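Local coordinates for periplasmic binding protein (Roseiflexus sp. RS-1, PDB 5GJ3) that binds heme in the periplasm, here two heme molecules at once, and probably hands it on to a heme-import transporter, at residues V125-I139 / P248-Y262. Numbering follows the deposited sequence.
Sequences VEAEIAAARDLARRI and PRTGQALTDLTIAFY. With ZN (zinc ion), chain G.
Gly251 lies against the backbone of Ile129, their CA atoms 4.0 Å apart, and this meeting lets helices 125-136 and 250-262 run nearly parallel, 13° between their directions, with axes only 7.6 Å apart. One turn on, Ala132 CB reaches Leu254 CB at 3.5 Å, while Ile129 CG2 touches Leu254 CD1 and its CD1 touches Thr250 CG2. Thr258 extends this close packing: with OG1 anti to the backbone N (chi1 -158°), the hydroxyl comes against Ala136, and it is also hydrogen-bonded to Ala172 O and to a water that Leu135 O and Arg138 NH2 share.

The other flank is polar and more open. Glu128 and Gln252 run alongside each other, and Gln252 NE2 donates to the syn side of Glu128 OE1 (3.2 Å, 161°); a water links the same oxygen to Pro248 O, and Glu128 OE2 bonds Gln124. At the C-terminal end Arg138 lays its guanidinium over the Tyr262 ring in a cation-pi stack, CZ 4.0 Å from the ring centroid, with Leu135 CD2 against its other face. Arg138 NE holds Leu135 O at 3.0 Å, which, with the stack, helps to hold the guanidinium in place.

Helix 115-136 is the long interlobe connection of this periplasmic binding protein class, and helix 250-267 packs along it. Around this pair, helix 100-111 packs on Val125 and Thr250, helix 164-171 on Leu254, and Phe261 rests on Pro143, just ahead of strand 144-151.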
ATOM      1  N   VAL A 125       6.999 -13.523  -5.232  1.00 22.70           N
ATOM      2  CA  VAL A 125       6.641 -12.551  -4.218  1.00 22.99           C
ATOM      3  C   VAL A 125       6.857 -13.162  -2.835  1.00 22.50           C
ATOM      4  O   VAL A 125       7.490 -12.527  -1.990  1.00 22.07           O
ATOM      5  CB  VAL A 125       5.221 -11.983  -4.430  1.00 25.31           C
ATOM      6  CG1 VAL A 125       4.835 -11.065  -3.286  1.00 23.86           C
ATOM      7  CG2 VAL A 125       5.169 -11.222  -5.760  1.00 23.82           C
ATOM      8  N   GLU A 126       6.397 -14.401  -2.629  1.00 22.31           N
ATOM      9  CA  GLU A 126       6.580 -15.105  -1.352  1.00 27.65           C
ATOM     10  C   GLU A 126       8.058 -15.323  -1.004  1.00 25.36           C
ATOM     11  O   GLU A 126       8.421 -15.205   0.173  1.00 22.06           O
ATOM     12  CB  GLU A 126       5.871 -16.464  -1.336  1.00 30.15           C
ATOM     13  CG  GLU A 126       4.355 -16.374  -1.523  1.00 44.90           C
ATOM     14  CD  GLU A 126       3.549 -16.364  -0.228  1.00 53.89           C
ATOM     15  OE1 GLU A 126       4.141 -16.483   0.859  1.00 66.02           O
ATOM     16  OE2 GLU A 126       2.299 -16.243  -0.290  1.00 62.71           O
ATOM     17  N   ALA A 127       8.888 -15.646  -2.008  1.00 24.81           N
ATOM     18  CA  ALA A 127      10.334 -15.726  -1.832  1.00 23.87           C
ATOM     19  C   ALA A 127      10.930 -14.373  -1.431  1.00 23.87           C
ATOM     20  O   ALA A 127      11.759 -14.328  -0.530  1.00 23.19           O
ATOM     21  CB  ALA A 127      11.028 -16.249  -3.098  1.00 25.79           C
ATOM     22  N   GLU A 128      10.517 -13.273  -2.071  1.00 23.05           N
ATOM     23  CA  GLU A 128      11.032 -11.970  -1.664  1.00 22.63           C
ATOM     24  C   GLU A 128      10.617 -11.558  -0.208  1.00 20.33           C
ATOM     25  O   GLU A 128      11.413 -10.956   0.539  1.00 19.08           O
ATOM     26  CB  GLU A 128      10.739 -10.878  -2.716  1.00 25.37           C
ATOM     27  CG  GLU A 128      11.444 -11.167  -4.064  1.00 30.80           C
ATOM     28  CD  GLU A 128      11.121 -10.183  -5.200  1.00 33.52           C
ATOM     29  OE1 GLU A 128      10.468  -9.149  -4.959  1.00 33.93           O
ATOM     30  OE2 GLU A 128      11.523 -10.438  -6.374  1.00 36.31           O
ATOM     31  N   ILE A 129       9.389 -11.889   0.178  1.00 20.07           N
ATOM     32  CA  ILE A 129       8.875 -11.634   1.538  1.00 18.59           C
ATOM     33  C   ILE A 129       9.682 -12.486   2.535  1.00 20.97           C
ATOM     34  O   ILE A 129      10.131 -11.962   3.564  1.00 20.91           O
ATOM     35  CB  ILE A 129       7.367 -11.945   1.632  1.00 17.61           C
ATOM     36  CG1 ILE A 129       6.589 -10.897   0.833  1.00 16.20           C
ATOM     37  CG2 ILE A 129       6.901 -12.033   3.100  1.00 16.34           C
ATOM     38  CD1 ILE A 129       5.116 -11.237   0.619  1.00 16.49           C
ATOM     39  N   ALA A 130       9.903 -13.770   2.200  1.00 20.37           N
ATOM     40  CA  ALA A 130      10.749 -14.668   3.018  1.00 21.19           C
ATOM     41  C   ALA A 130      12.136 -14.128   3.284  1.00 20.08           C
ATOM     42  O   ALA A 130      12.614 -14.178   4.430  1.00 20.69           O
ATOM     43  CB  ALA A 130      10.840 -16.087   2.416  1.00 20.65           C
ATOM     44  N   ALA A 131      12.798 -13.672   2.214  1.00 21.50           N
ATOM     45  CA  ALA A 131      14.112 -13.083   2.326  1.00 20.97           C
ATOM     46  C   ALA A 131      14.129 -11.836   3.205  1.00 19.09           C
ATOM     47  O   ALA A 131      15.044 -11.689   3.983  1.00 19.60           O
ATOM     48  CB  ALA A 131      14.738 -12.817   0.959  1.00 23.89           C
ATOM     49  N   ALA A 132      13.121 -10.973   3.129  1.00 18.28           N
ATOM     50  CA  ALA A 132      13.110  -9.781   3.963  1.00 17.71           C
ATOM     51  C   ALA A 132      12.919 -10.162   5.467  1.00 18.25           C
ATOM     52  O   ALA A 132      13.510  -9.546   6.367  1.00 14.77           O
ATOM     53  CB  ALA A 132      12.013  -8.846   3.508  1.00 17.70           C
ATOM     54  N   ARG A 133      12.089 -11.175   5.705  1.00 17.52           N
ATOM     55  CA  ARG A 133      11.793 -11.644   7.070  1.00 20.33           C
ATOM     56  C   ARG A 133      13.017 -12.291   7.728  1.00 21.15           C
ATOM     57  O   ARG A 133      13.277 -12.102   8.937  1.00 17.52           O
ATOM     58  CB  ARG A 133      10.608 -12.609   7.078  1.00 19.51           C
ATOM     59  CG  ARG A 133       9.258 -11.905   6.952  1.00 24.91           C
ATOM     60  CD  ARG A 133       8.188 -12.961   7.165  1.00 28.98           C
ATOM     61  NE  ARG A 133       7.152 -12.507   8.041  1.00 40.54           N
ATOM     62  CZ  ARG A 133       6.503 -13.283   8.895  1.00 47.08           C
ATOM     63  NH1 ARG A 133       6.837 -14.548   9.020  1.00 55.89           N
ATOM     64  NH2 ARG A 133       5.535 -12.784   9.646  1.00 53.00           N
ATOM     65  N   ASP A 134      13.783 -13.014   6.905  1.00 21.77           N
ATOM     66  CA  ASP A 134      15.067 -13.557   7.333  1.00 23.55           C
ATOM     67  C   ASP A 134      16.031 -12.408   7.707  1.00 22.81           C
ATOM     68  O   ASP A 134      16.768 -12.483   8.702  1.00 21.15           O
ATOM     69  CB  ASP A 134      15.624 -14.399   6.182  1.00 30.30           C
ATOM     70  CG  ASP A 134      17.035 -14.800   6.394  1.00 40.87           C
ATOM     71  OD1 ASP A 134      17.938 -13.968   6.133  1.00 50.29           O
ATOM     72  OD2 ASP A 134      17.264 -15.956   6.824  1.00 55.18           O
ATOM     73  N   LEU A 135      16.073 -11.343   6.903  1.00 19.66           N
ATOM     74  CA  LEU A 135      16.917 -10.194   7.323  1.00 19.61           C
ATOM     75  C   LEU A 135      16.406  -9.543   8.615  1.00 18.00           C
ATOM     76  O   LEU A 135      17.207  -9.063   9.478  1.00 17.76           O
ATOM     77  CB  LEU A 135      17.007  -9.150   6.207  1.00 19.39           C
ATOM     78  CG  LEU A 135      17.840  -9.578   4.997  1.00 19.96           C
ATOM     79  CD1 LEU A 135      17.558  -8.567   3.895  1.00 19.80           C
ATOM     80  CD2 LEU A 135      19.324  -9.584   5.401  1.00 19.73           C
ATOM     81  N   ALA A 136      15.083  -9.499   8.758  1.00 17.83           N
ATOM     82  CA  ALA A 136      14.481  -8.891   9.942  1.00 17.50           C
ATOM     83  C   ALA A 136      14.819  -9.673  11.242  1.00 20.36           C
ATOM     84  O   ALA A 136      14.851  -9.093  12.315  1.00 19.06           O
ATOM     85  CB  ALA A 136      12.960  -8.715   9.782  1.00 15.93           C
ATOM     86  N   ARG A 137      15.025 -10.985  11.139  1.00 22.36           N
ATOM     87  CA  ARG A 137      15.451 -11.822  12.276  1.00 25.54           C
ATOM     88  C   ARG A 137      16.817 -11.446  12.868  1.00 26.69           C
ATOM     89  O   ARG A 137      17.105 -11.803  13.980  1.00 29.91           O
ATOM     90  CB  ARG A 137      15.445 -13.309  11.898  1.00 28.03           C
ATOM     91  CG  ARG A 137      14.077 -13.895  11.972  1.00 33.81           C
ATOM     92  CD  ARG A 137      14.053 -15.371  11.577  1.00 41.91           C
ATOM     93  NE  ARG A 137      12.650 -15.721  11.369  1.00 49.45           N
ATOM     94  CZ  ARG A 137      12.043 -15.808  10.184  1.00 50.08           C
ATOM     95  NH1 ARG A 137      12.705 -15.640   9.045  1.00 46.83           N
ATOM     96  NH2 ARG A 137      10.764 -16.105  10.142  1.00 51.87           N
ATOM     97  N   ARG A 138      17.650 -10.697  12.163  1.00 26.85           N
ATOM     98  CA  ARG A 138      18.879 -10.210  12.778  1.00 26.53           C
ATOM     99  C   ARG A 138      18.642  -9.117  13.848  1.00 28.14           C
ATOM    100  O   ARG A 138      19.580  -8.713  14.539  1.00 28.64           O
ATOM    101  CB  ARG A 138      19.771  -9.613  11.710  1.00 27.45           C
ATOM    102  CG  ARG A 138      20.000 -10.512  10.478  1.00 28.02           C
ATOM    103  CD  ARG A 138      20.817  -9.732   9.474  1.00 25.68           C
ATOM    104  NE  ARG A 138      20.099  -8.523   9.043  1.00 26.62           N
ATOM    105  CZ  ARG A 138      20.650  -7.494   8.414  1.00 23.55           C
ATOM    106  NH1 ARG A 138      21.927  -7.485   8.088  1.00 22.96           N
ATOM    107  NH2 ARG A 138      19.921  -6.451   8.074  1.00 27.26           N
ATOM    108  N   ILE A 139      17.423  -8.580  13.924  1.00 25.43           N
ATOM    109  CA  ILE A 139      17.187  -7.439  14.802  1.00 24.98           C
ATOM    110  C   ILE A 139      16.902  -8.020  16.182  1.00 25.44           C
ATOM    111  O   ILE A 139      15.914  -8.705  16.391  1.00 27.78           O
ATOM    112  CB  ILE A 139      16.074  -6.489  14.308  1.00 24.08           C
ATOM    113  CG1 ILE A 139      16.516  -5.749  13.029  1.00 22.70           C
ATOM    114  CG2 ILE A 139      15.752  -5.442  15.392  1.00 25.98           C
ATOM    115  CD1 ILE A 139      15.362  -5.150  12.233  1.00 22.70           C
ATOM    116  N   PRO A 248       2.796  -7.073  -5.657  1.00 21.00           N
ATOM    117  CA  PRO A 248       3.967  -7.826  -6.054  1.00 21.59           C
ATOM    118  C   PRO A 248       5.292  -7.274  -5.477  1.00 20.92           C
ATOM    119  O   PRO A 248       6.268  -8.035  -5.376  1.00 21.03           O
ATOM    120  CB  PRO A 248       3.971  -7.701  -7.594  1.00 21.99           C
ATOM    121  CG  PRO A 248       2.559  -7.346  -7.959  1.00 24.75           C
ATOM    122  CD  PRO A 248       2.141  -6.437  -6.814  1.00 20.68           C
ATOM    123  N   ARG A 249       5.313  -5.993  -5.095  1.00 18.67           N
ATOM    124  CA  ARG A 249       6.517  -5.367  -4.526  1.00 17.60           C
ATOM    125  C   ARG A 249       6.625  -5.426  -3.002  1.00 18.36           C
ATOM    126  O   ARG A 249       7.509  -4.787  -2.415  1.00 17.84           O
ATOM    127  CB  ARG A 249       6.655  -3.918  -5.033  1.00 16.08           C
ATOM    128  CG  ARG A 249       6.989  -3.869  -6.547  1.00 16.76           C
ATOM    129  CD  ARG A 249       7.081  -2.407  -6.990  1.00 17.34           C
ATOM    130  NE  ARG A 249       5.768  -1.769  -6.844  1.00 18.26           N
ATOM    131  CZ  ARG A 249       5.528  -0.464  -6.727  1.00 20.44           C
ATOM    132  NH1 ARG A 249       6.510   0.417  -6.666  1.00 22.28           N
ATOM    133  NH2 ARG A 249       4.290  -0.045  -6.584  1.00 22.51           N
ATOM    134  N   THR A 250       5.771  -6.235  -2.372  1.00 19.04           N
ATOM    135  CA  THR A 250       5.699  -6.293  -0.916  1.00 18.75           C
ATOM    136  C   THR A 250       7.025  -6.696  -0.269  1.00 19.63           C
ATOM    137  O   THR A 250       7.440  -6.079   0.713  1.00 20.29           O
ATOM    138  CB  THR A 250       4.580  -7.240  -0.426  1.00 18.30           C
ATOM    139  OG1 THR A 250       3.340  -6.711  -0.904  1.00 20.01           O
ATOM    140  CG2 THR A 250       4.510  -7.264   1.145  1.00 17.11           C
ATOM    141  N   GLY A 251       7.664  -7.735  -0.826  1.00 18.49           N
ATOM    142  CA  GLY A 251       8.957  -8.190  -0.410  1.00 17.61           C
ATOM    143  C   GLY A 251      10.030  -7.114  -0.589  1.00 17.19           C
ATOM    144  O   GLY A 251      10.916  -6.995   0.231  1.00 17.43           O
ATOM    145  N   GLN A 252       9.956  -6.336  -1.655  1.00 17.50           N
ATOM    146  CA  GLN A 252      10.950  -5.283  -1.868  1.00 17.07           C
ATOM    147  C   GLN A 252      10.746  -4.192  -0.811  1.00 17.08           C
ATOM    148  O   GLN A 252      11.690  -3.658  -0.292  1.00 16.62           O
ATOM    149  CB  GLN A 252      10.810  -4.711  -3.287  1.00 17.53           C
ATOM    150  CG  GLN A 252      11.158  -5.738  -4.373  1.00 21.81           C
ATOM    151  CD  GLN A 252      10.569  -5.351  -5.722  1.00 25.15           C
ATOM    152  OE1 GLN A 252      10.410  -4.165  -6.021  1.00 29.97           O
ATOM    153  NE2 GLN A 252      10.182  -6.335  -6.508  1.00 29.31           N
ATOM    154  N   ALA A 253       9.498  -3.854  -0.503  1.00 17.09           N
ATOM    155  CA  ALA A 253       9.249  -2.785   0.491  1.00 17.14           C
ATOM    156  C   ALA A 253       9.661  -3.233   1.899  1.00 17.40           C
ATOM    157  O   ALA A 253      10.252  -2.448   2.646  1.00 16.38           O
ATOM    158  CB  ALA A 253       7.782  -2.305   0.454  1.00 16.74           C
ATOM    159  N   LEU A 254       9.386  -4.499   2.245  1.00 17.78           N
ATOM    160  CA  LEU A 254       9.841  -5.082   3.512  1.00 17.38           C
ATOM    161  C   LEU A 254      11.341  -5.045   3.677  1.00 16.78           C
ATOM    162  O   LEU A 254      11.824  -4.778   4.778  1.00 16.31           O
ATOM    163  CB  LEU A 254       9.384  -6.528   3.698  1.00 17.59           C
ATOM    164  CG  LEU A 254       7.977  -6.711   4.180  1.00 19.74           C
ATOM    165  CD1 LEU A 254       7.687  -8.232   4.229  1.00 19.05           C
ATOM    166  CD2 LEU A 254       7.753  -6.030   5.546  1.00 17.30           C
ATOM    167  N   THR A 255      12.072  -5.267   2.582  1.00 16.17           N
ATOM    168  CA  THR A 255      13.541  -5.300   2.603  1.00 17.21           C
ATOM    169  C   THR A 255      14.016  -3.858   2.895  1.00 18.47           C
ATOM    170  O   THR A 255      14.913  -3.655   3.701  1.00 17.65           O
ATOM    171  CB  THR A 255      14.125  -5.790   1.219  1.00 19.13           C
ATOM    172  OG1 THR A 255      13.766  -7.167   0.977  1.00 20.22           O
ATOM    173  CG2 THR A 255      15.621  -5.617   1.108  1.00 16.68           C
ATOM    174  N   ASP A 256      13.420  -2.868   2.224  1.00 18.14           N
ATOM    175  CA  ASP A 256      13.847  -1.478   2.485  1.00 18.34           C
ATOM    176  C   ASP A 256      13.571  -1.132   3.959  1.00 18.26           C
ATOM    177  O   ASP A 256      14.435  -0.507   4.594  1.00 18.15           O
ATOM    178  CB  ASP A 256      13.134  -0.465   1.576  1.00 18.25           C
ATOM    179  CG  ASP A 256      13.507  -0.626   0.114  1.00 20.14           C
ATOM    180  OD1 ASP A 256      14.519  -1.305  -0.195  1.00 19.00           O
ATOM    181  OD2 ASP A 256      12.772  -0.090  -0.756  1.00 20.36           O
ATOM    182  N   LEU A 257      12.373  -1.472   4.469  1.00 15.48           N
ATOM    183  CA  LEU A 257      12.081  -1.169   5.865  1.00 16.14           C
ATOM    184  C   LEU A 257      13.069  -1.864   6.789  1.00 17.33           C
ATOM    185  O   LEU A 257      13.607  -1.222   7.709  1.00 17.85           O
ATOM    186  CB  LEU A 257      10.658  -1.574   6.278  1.00 15.52           C
ATOM    187  CG  LEU A 257       9.556  -0.812   5.588  1.00 15.55           C
ATOM    188  CD1 LEU A 257       8.261  -1.539   5.975  1.00 16.04           C
ATOM    189  CD2 LEU A 257       9.632   0.624   6.128  1.00 16.75           C
ATOM    190  N   THR A 258      13.295  -3.176   6.581  1.00 15.48           N
ATOM    191  CA  THR A 258      14.104  -3.904   7.578  1.00 16.50           C
ATOM    192  C   THR A 258      15.557  -3.451   7.597  1.00 16.51           C
ATOM    193  O   THR A 258      16.195  -3.414   8.639  1.00 16.16           O
ATOM    194  CB  THR A 258      13.988  -5.475   7.432  1.00 16.21           C
ATOM    195  OG1 THR A 258      14.354  -6.044   8.662  1.00 15.97           O
ATOM    196  CG2 THR A 258      14.957  -6.035   6.355  1.00 16.36           C
ATOM    197  N   ILE A 259      16.089  -3.113   6.433  1.00 19.21           N
ATOM    198  CA  ILE A 259      17.436  -2.490   6.329  1.00 20.60           C
ATOM    199  C   ILE A 259      17.492  -1.202   7.175  1.00 18.97           C
ATOM    200  O   ILE A 259      18.398  -1.014   7.987  1.00 19.31           O
ATOM    201  CB  ILE A 259      17.851  -2.187   4.844  1.00 22.33           C
ATOM    202  CG1 ILE A 259      17.971  -3.474   3.987  1.00 27.01           C
ATOM    203  CG2 ILE A 259      19.180  -1.426   4.802  1.00 23.58           C
ATOM    204  CD1 ILE A 259      18.695  -4.568   4.690  1.00 27.42           C
ATOM    205  N   ALA A 260      16.509  -0.319   6.995  1.00 19.45           N
ATOM    206  CA  ALA A 260      16.433   0.921   7.800  1.00 18.02           C
ATOM    207  C   ALA A 260      16.243   0.646   9.313  1.00 19.02           C
ATOM    208  O   ALA A 260      16.897   1.256  10.180  1.00 17.45           O
ATOM    209  CB  ALA A 260      15.320   1.796   7.279  1.00 18.94           C
ATOM    210  N   PHE A 261      15.383  -0.313   9.635  1.00 17.19           N
ATOM    211  CA  PHE A 261      15.110  -0.616  11.034  1.00 16.27           C
ATOM    212  C   PHE A 261      16.369  -1.177  11.694  1.00 17.57           C
ATOM    213  O   PHE A 261      16.644  -0.912  12.882  1.00 17.52           O
ATOM    214  CB  PHE A 261      13.989  -1.647  11.108  1.00 15.59           C
ATOM    215  CG  PHE A 261      12.599  -1.110  10.771  1.00 15.92           C
ATOM    216  CD1 PHE A 261      12.383   0.225  10.380  1.00 15.22           C
ATOM    217  CD2 PHE A 261      11.502  -1.984  10.804  1.00 15.73           C
ATOM    218  CE1 PHE A 261      11.089   0.675  10.074  1.00 14.79           C
ATOM    219  CE2 PHE A 261      10.219  -1.555  10.499  1.00 16.09           C
ATOM    220  CZ  PHE A 261      10.015  -0.222  10.132  1.00 15.11           C
ATOM    221  N   TYR A 262      17.141  -1.953  10.932  1.00 19.35           N
ATOM    222  CA  TYR A 262      18.362  -2.584  11.469  1.00 21.24           C
ATOM    223  C   TYR A 262      19.328  -1.477  11.874  1.00 21.48           C
ATOM    224  O   TYR A 262      19.933  -1.532  12.943  1.00 23.22           O
ATOM    225  CB  TYR A 262      19.000  -3.539  10.422  1.00 23.83           C
ATOM    226  CG  TYR A 262      20.233  -4.266  10.926  1.00 27.69           C
ATOM    227  CD1 TYR A 262      20.140  -5.521  11.593  1.00 29.78           C
ATOM    228  CD2 TYR A 262      21.500  -3.717  10.735  1.00 32.23           C
ATOM    229  CE1 TYR A 262      21.297  -6.180  12.059  1.00 30.20           C
ATOM    230  CE2 TYR A 262      22.658  -4.363  11.194  1.00 33.72           C
ATOM    231  CZ  TYR A 262      22.547  -5.586  11.848  1.00 32.33           C
ATOM    232  OH  TYR A 262      23.706  -6.184  12.264  1.00 33.67           O
TER
HETATM  233 ZN    ZN G 406      15.174  -1.744  -2.074  0.50 20.17          ZN
HETATM  234  O   HOH W   1      13.854 -10.151  -0.333  1.00 26.32           O
HETATM  235  O   HOH W   2       8.272  -8.434  -3.691  1.00 31.39           O
HETATM  236  O   HOH W   3      17.290  -6.315   9.317  1.00 18.96           O
HETATM  237  O   HOH W   4      13.971  -3.373  -1.953  1.00 20.32           O
HETATM  238  O   HOH W   5      14.420   0.010  -2.970  0.50 21.93           O